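Local structure of glycosyl hydrolase family 88 (3WIW) at residues T81-Y86 with Y129-D134; Y214-V219 with R246-G251. The protein hydrolytically releases unsaturated glucuronyl residues from heparin-derived oligosaccharides, as a glycoside hydrolase of family 88. All coordinates share one frame; numbering follows the deposited sequence.

Contact 1: T81-Y86 with Y129-D134; sequences TLWYGY and YRVTGD
Trp83 and Val131 carry this meeting of helix 77-89 with the last turn of helix 117-132, their CA atoms being the nearest pair between the two segments. The indole turns its six-membered ring to the second helix, while its NE1 is hydrogen-bonded to Thr102 OG1 of helix 92-103, on which Trp83 and Tyr86 also pack. CE3 lies 4.0 Å from Val131 CG1, and the far corner of the ring, CH2, comes to 3.6 Å from Thr132 CG2; both methyls approach the indole obliquely. Val131 holds CG1 anti to its backbone N (chi1 170°), which sends this methyl between two aromatic groups of the first helix. Tyr86 receives it at the ring edge and in the ring plane, CE2 standing 3.7 Å from CG1. An alanine in place of Trp83 would probably open a gap beside Thr132 CG2, leave Val131 CG1 with the Tyr86 edge but no indole beside it, and deprive Thr102 OG1 of its partner. Thr132 divides its work: CG2 faces the indole, while OG1 bonds Ala128 O and accepts from Asp134 N at 3.1 Å, forming an ST turn where the helix runs out at Gly133, whose phi is positive. On the other flank the Arg130 chain, bent at chi3 (54°), brings NH2 to the edge of the Tyr84 ring, 3.8 Å from CE1, with guanidinium and ring planes 42° apart. That guanidinium is anchored by a salt bridge from NH1 to Glu87 and a hydrogen bond from NH2 to Asn127, so the ring is an additional neighbour; Tyr84 OH bonds Glu383 of helix 375-392. Apolar helix-to-helix packing of this kind, with polar groups at its margin, belongs to the wall of an alpha6/alpha6-barrel.

Contact 2: Y214-V219 with R246-G251; sequences YSSYHV and RGQAWG
Gln248 turns its side-chain amide to the backbone of Ser216, so that one carboxamide grips both the N-H and the C=O of a single loop residue. This two-bond amide-to-backbone pairing fastens the loop ahead of strand 219-222 to helix 245-262 of the alpha6/alpha6-barrel. The tight part lies here. Ser216 N donates to Gln248 OE1 at 2.9 Å, in the carbonyl plane and on a lone pair. In return Gln248 NE2 gives a nearly straight bond (173°) to Ser216 O, longer at 3.3 Å. A bend at chi2 (-46°) curls the glutamine chain so that its amide reaches the loop, and a further bond from NE2 to Trp244 O helps fix the amide's rotation. Phe277 and Ile278 of helix 265-279 pack against the same side chain. Two residues beyond Ser216, His218 NE2 bonds Asp174, the predicted proton donor; the pairing thus links this loop to the helix that carries Arg246 and Trp250, both predicted to bind substrate. The looser side is bridged by water. One molecule donates to Tyr214 O and to Gln248 OE1, both at 2.8 Å, giving OE1 a second donor besides Ser216 N. Another lies 3.1 Å from Ser216 OG and donates to the backbone Gln248 O at 3.0 Å.

From the N terminus the chain runs through helix 30-49 and the strand pair 55-59 and 65-68 before helix 77-89 opens contact 1. It passes through helix 92-103 and most of helix 117-132 and returns at 129-134, closing a mostly helical, strand-free excursion of 42 residues. Contact 2 opens only after helix 192-208: its loop leads into strands 219-222 and 229-233 and comes back on helix 245-262, closing a shorter, strand-bearing excursion. The two closures follow in series and neither nest nor cross. The centres of contact 1 and contact 2 lie about 29 Å apart, on opposite sides of the chain's centre. Contact 1 joins barrel helices to each other; contact 2 ties a barrel helix to the loop entering the small sheet.

Contact 1: T81-Y86 with Y129-D134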
# COMPACT_ATOMS: atom_id res chain seq x y z
N THR A 81 -5.35 9.63 -1.40
CA THR A 81 -5.50 9.71 -2.86
C THR A 81 -5.83 11.14 -3.28
O THR A 81 -5.33 11.63 -4.32
CB THR A 81 -6.56 8.71 -3.34
OG1 THR A 81 -6.21 7.42 -2.81
CG2 THR A 81 -6.58 8.63 -4.87
N LEU A 82 -6.63 11.83 -2.48
CA LEU A 82 -6.91 13.24 -2.72
C LEU A 82 -5.63 14.09 -2.65
O LEU A 82 -5.41 14.95 -3.51
CB LEU A 82 -7.97 13.77 -1.74
CG LEU A 82 -9.41 13.28 -1.93
CD1 LEU A 82 -10.27 13.70 -0.74
CD2 LEU A 82 -9.99 13.82 -3.25
N TRP A 83 -4.77 13.83 -1.66
CA TRP A 83 -3.49 14.54 -1.60
C TRP A 83 -2.67 14.28 -2.85
O TRP A 83 -2.11 15.21 -3.45
CB TRP A 83 -2.67 14.16 -0.35
CG TRP A 83 -3.26 14.72 0.91
CD1 TRP A 83 -3.83 14.02 1.93
CD2 TRP A 83 -3.39 16.11 1.25
NE1 TRP A 83 -4.27 14.88 2.91
CE2 TRP A 83 -4.03 16.18 2.51
CE3 TRP A 83 -3.03 17.31 0.62
CZ2 TRP A 83 -4.32 17.39 3.15
CZ3 TRP A 83 -3.33 18.51 1.24
CH2 TRP A 83 -3.94 18.54 2.51
N TYR A 84 -2.59 13.02 -3.27
CA TYR A 84 -1.87 12.71 -4.50
C TYR A 84 -2.48 13.37 -5.75
O TYR A 84 -1.76 13.87 -6.61
CB TYR A 84 -1.76 11.21 -4.69
CG TYR A 84 -0.77 10.49 -3.78
CD1 TYR A 84 0.25 11.17 -3.10
CD2 TYR A 84 -0.87 9.11 -3.60
CE1 TYR A 84 1.16 10.49 -2.30
CE2 TYR A 84 0.01 8.43 -2.79
CZ TYR A 84 1.04 9.10 -2.16
OH TYR A 84 1.93 8.40 -1.38
N GLY A 85 -3.81 13.39 -5.85
CA GLY A 85 -4.49 14.06 -6.94
C GLY A 85 -4.14 15.54 -6.96
O GLY A 85 -3.90 16.11 -8.02
N TYR A 86 -4.06 16.16 -5.78
CA TYR A 86 -3.63 17.55 -5.67
C TYR A 86 -2.19 17.74 -6.15
O TYR A 86 -1.89 18.67 -6.89
CB TYR A 86 -3.78 18.04 -4.23
CG TYR A 86 -3.13 19.38 -3.98
CD1 TYR A 86 -3.49 20.50 -4.71
CD2 TYR A 86 -2.16 19.53 -3.00
CE1 TYR A 86 -2.89 21.74 -4.49
CE2 TYR A 86 -1.57 20.75 -2.77
CZ TYR A 86 -1.93 21.85 -3.51
OH TYR A 86 -1.33 23.06 -3.25
N TYR A 129 0.63 16.46 6.13
CA TYR A 129 1.68 17.24 6.76
C TYR A 129 2.86 17.44 5.80
O TYR A 129 3.45 18.52 5.77
CB TYR A 129 2.15 16.58 8.05
CG TYR A 129 3.07 17.48 8.84
CD1 TYR A 129 2.61 18.70 9.36
CD2 TYR A 129 4.40 17.13 9.05
CE1 TYR A 129 3.45 19.54 10.08
CE2 TYR A 129 5.25 17.97 9.77
CZ TYR A 129 4.76 19.17 10.27
OH TYR A 129 5.55 20.03 11.00
N ARG A 130 3.17 16.41 5.01
CA ARG A 130 4.25 16.53 4.04
C ARG A 130 3.92 17.61 3.01
O ARG A 130 4.75 18.47 2.68
CB ARG A 130 4.50 15.19 3.36
CG ARG A 130 5.59 15.26 2.29
CD ARG A 130 5.77 13.91 1.58
NE ARG A 130 4.50 13.42 1.04
CZ ARG A 130 3.98 13.82 -0.12
NH1 ARG A 130 4.64 14.69 -0.89
NH2 ARG A 130 2.81 13.35 -0.50
N VAL A 131 2.69 17.58 2.50
CA VAL A 131 2.30 18.50 1.44
C VAL A 131 2.19 19.95 1.94
O VAL A 131 2.65 20.89 1.27
CB VAL A 131 1.00 18.03 0.74
CG1 VAL A 131 0.46 19.11 -0.20
CG2 VAL A 131 1.24 16.71 -0.03
N THR A 132 1.60 20.15 3.12
CA THR A 132 1.21 21.49 3.57
C THR A 132 2.11 22.07 4.66
O THR A 132 2.15 23.29 4.82
CB THR A 132 -0.23 21.49 4.11
OG1 THR A 132 -0.27 20.79 5.37
CG2 THR A 132 -1.22 20.87 3.12
N GLY A 133 2.78 21.22 5.43
CA GLY A 133 3.53 21.67 6.60
C GLY A 133 2.66 22.26 7.71
O GLY A 133 3.17 22.86 8.65
N ASP A 134 1.35 22.09 7.62
CA ASP A 134 0.42 22.70 8.59
C ASP A 134 0.42 21.92 9.90
O ASP A 134 0.18 20.69 9.92
CB ASP A 134 -0.99 22.75 8.00
CG ASP A 134 -1.92 23.67 8.79
OD1 ASP A 134 -1.78 23.75 10.02
OD2 ASP A 134 -2.80 24.30 8.17

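Contact 2: Y214-V219 with R246-G251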
# COMPACT_ATOMS: atom_id res chain seq x y z
N TYR A 214 12.37 -16.62 -2.27
CA TYR A 214 12.02 -15.21 -2.03
C TYR A 214 10.53 -14.90 -2.15
O TYR A 214 10.14 -13.74 -2.04
CB TYR A 214 12.84 -14.23 -2.88
CG TYR A 214 14.32 -14.30 -2.60
CD1 TYR A 214 14.87 -13.66 -1.50
CD2 TYR A 214 15.16 -15.01 -3.46
CE1 TYR A 214 16.25 -13.73 -1.25
CE2 TYR A 214 16.52 -15.09 -3.22
CZ TYR A 214 17.07 -14.45 -2.11
OH TYR A 214 18.44 -14.53 -1.90
N SER A 215 9.70 -15.92 -2.32
CA SER A 215 8.27 -15.73 -2.05
C SER A 215 8.05 -15.51 -0.56
O SER A 215 8.86 -15.92 0.28
CB SER A 215 7.45 -16.94 -2.53
OG SER A 215 7.75 -18.12 -1.80
N SER A 216 6.94 -14.86 -0.23
CA SER A 216 6.64 -14.63 1.17
C SER A 216 5.40 -15.41 1.63
O SER A 216 4.45 -15.60 0.86
CB SER A 216 6.46 -13.13 1.47
OG SER A 216 5.51 -12.53 0.58
N TYR A 217 5.42 -15.80 2.92
CA TYR A 217 4.22 -16.19 3.66
C TYR A 217 3.35 -14.98 3.93
O TYR A 217 3.80 -13.82 3.86
CB TYR A 217 4.62 -16.76 5.04
CG TYR A 217 5.35 -18.08 4.97
CD1 TYR A 217 4.65 -19.27 4.81
CD2 TYR A 217 6.74 -18.14 5.06
CE1 TYR A 217 5.30 -20.47 4.73
CE2 TYR A 217 7.41 -19.34 4.99
CZ TYR A 217 6.68 -20.51 4.83
OH TYR A 217 7.30 -21.72 4.76
N HIS A 218 2.10 -15.22 4.31
CA HIS A 218 1.27 -14.11 4.77
C HIS A 218 1.52 -13.84 6.26
O HIS A 218 1.87 -12.72 6.63
CB HIS A 218 -0.21 -14.35 4.46
CG HIS A 218 -1.04 -13.11 4.57
ND1 HIS A 218 -2.37 -13.05 4.20
CD2 HIS A 218 -0.72 -11.87 5.03
CE1 HIS A 218 -2.83 -11.83 4.41
NE2 HIS A 218 -1.85 -11.10 4.92
N VAL A 219 1.32 -14.86 7.10
CA VAL A 219 1.38 -14.72 8.55
C VAL A 219 2.50 -15.56 9.13
O VAL A 219 2.60 -16.76 8.85
CB VAL A 219 0.07 -15.20 9.20
CG1 VAL A 219 0.05 -14.94 10.72
CG2 VAL A 219 -1.08 -14.49 8.58
N ARG A 246 -0.85 -9.67 -3.57
CA ARG A 246 -0.72 -8.41 -2.87
C ARG A 246 0.32 -8.52 -1.74
O ARG A 246 1.07 -7.59 -1.49
CB ARG A 246 -2.07 -7.84 -2.41
CG ARG A 246 -1.93 -6.46 -1.78
CD ARG A 246 -3.26 -5.75 -1.64
NE ARG A 246 -4.21 -6.41 -0.74
CZ ARG A 246 -5.27 -7.12 -1.15
NH1 ARG A 246 -5.50 -7.35 -2.44
NH2 ARG A 246 -6.08 -7.66 -0.24
N GLY A 247 0.40 -9.68 -1.11
CA GLY A 247 1.45 -9.91 -0.12
C GLY A 247 2.84 -9.83 -0.71
O GLY A 247 3.74 -9.26 -0.09
N GLN A 248 3.03 -10.42 -1.89
CA GLN A 248 4.35 -10.31 -2.54
C GLN A 248 4.66 -8.84 -2.80
O GLN A 248 5.81 -8.41 -2.59
CB GLN A 248 4.40 -11.09 -3.86
CG GLN A 248 3.92 -12.55 -3.80
CD GLN A 248 4.49 -13.32 -2.61
OE1 GLN A 248 5.69 -13.60 -2.53
NE2 GLN A 248 3.62 -13.69 -1.68
N ALA A 249 3.65 -8.08 -3.23
CA ALA A 249 3.79 -6.65 -3.50
C ALA A 249 4.14 -5.88 -2.23
O ALA A 249 5.05 -5.05 -2.25
CB ALA A 249 2.51 -6.10 -4.09
N TRP A 250 3.46 -6.16 -1.11
CA TRP A 250 3.79 -5.47 0.15
C TRP A 250 5.24 -5.74 0.54
O TRP A 250 5.92 -4.86 1.06
CB TRP A 250 2.92 -5.96 1.28
CG TRP A 250 1.44 -5.69 1.26
CD1 TRP A 250 0.49 -6.55 1.78
CD2 TRP A 250 0.73 -4.49 0.88
NE1 TRP A 250 -0.75 -5.99 1.68
CE2 TRP A 250 -0.64 -4.72 1.16
CE3 TRP A 250 1.10 -3.26 0.29
CZ2 TRP A 250 -1.64 -3.75 0.93
CZ3 TRP A 250 0.09 -2.30 0.04
CH2 TRP A 250 -1.27 -2.56 0.36
N GLY A 251 5.74 -6.96 0.31
CA GLY A 251 7.13 -7.29 0.58
C GLY A 251 8.08 -6.47 -0.27
O GLY A 251 9.02 -5.86 0.25
O HOH W 1 8.04 -12.09 -2.75
O HOH W 2 7.16 -10.39 -0.85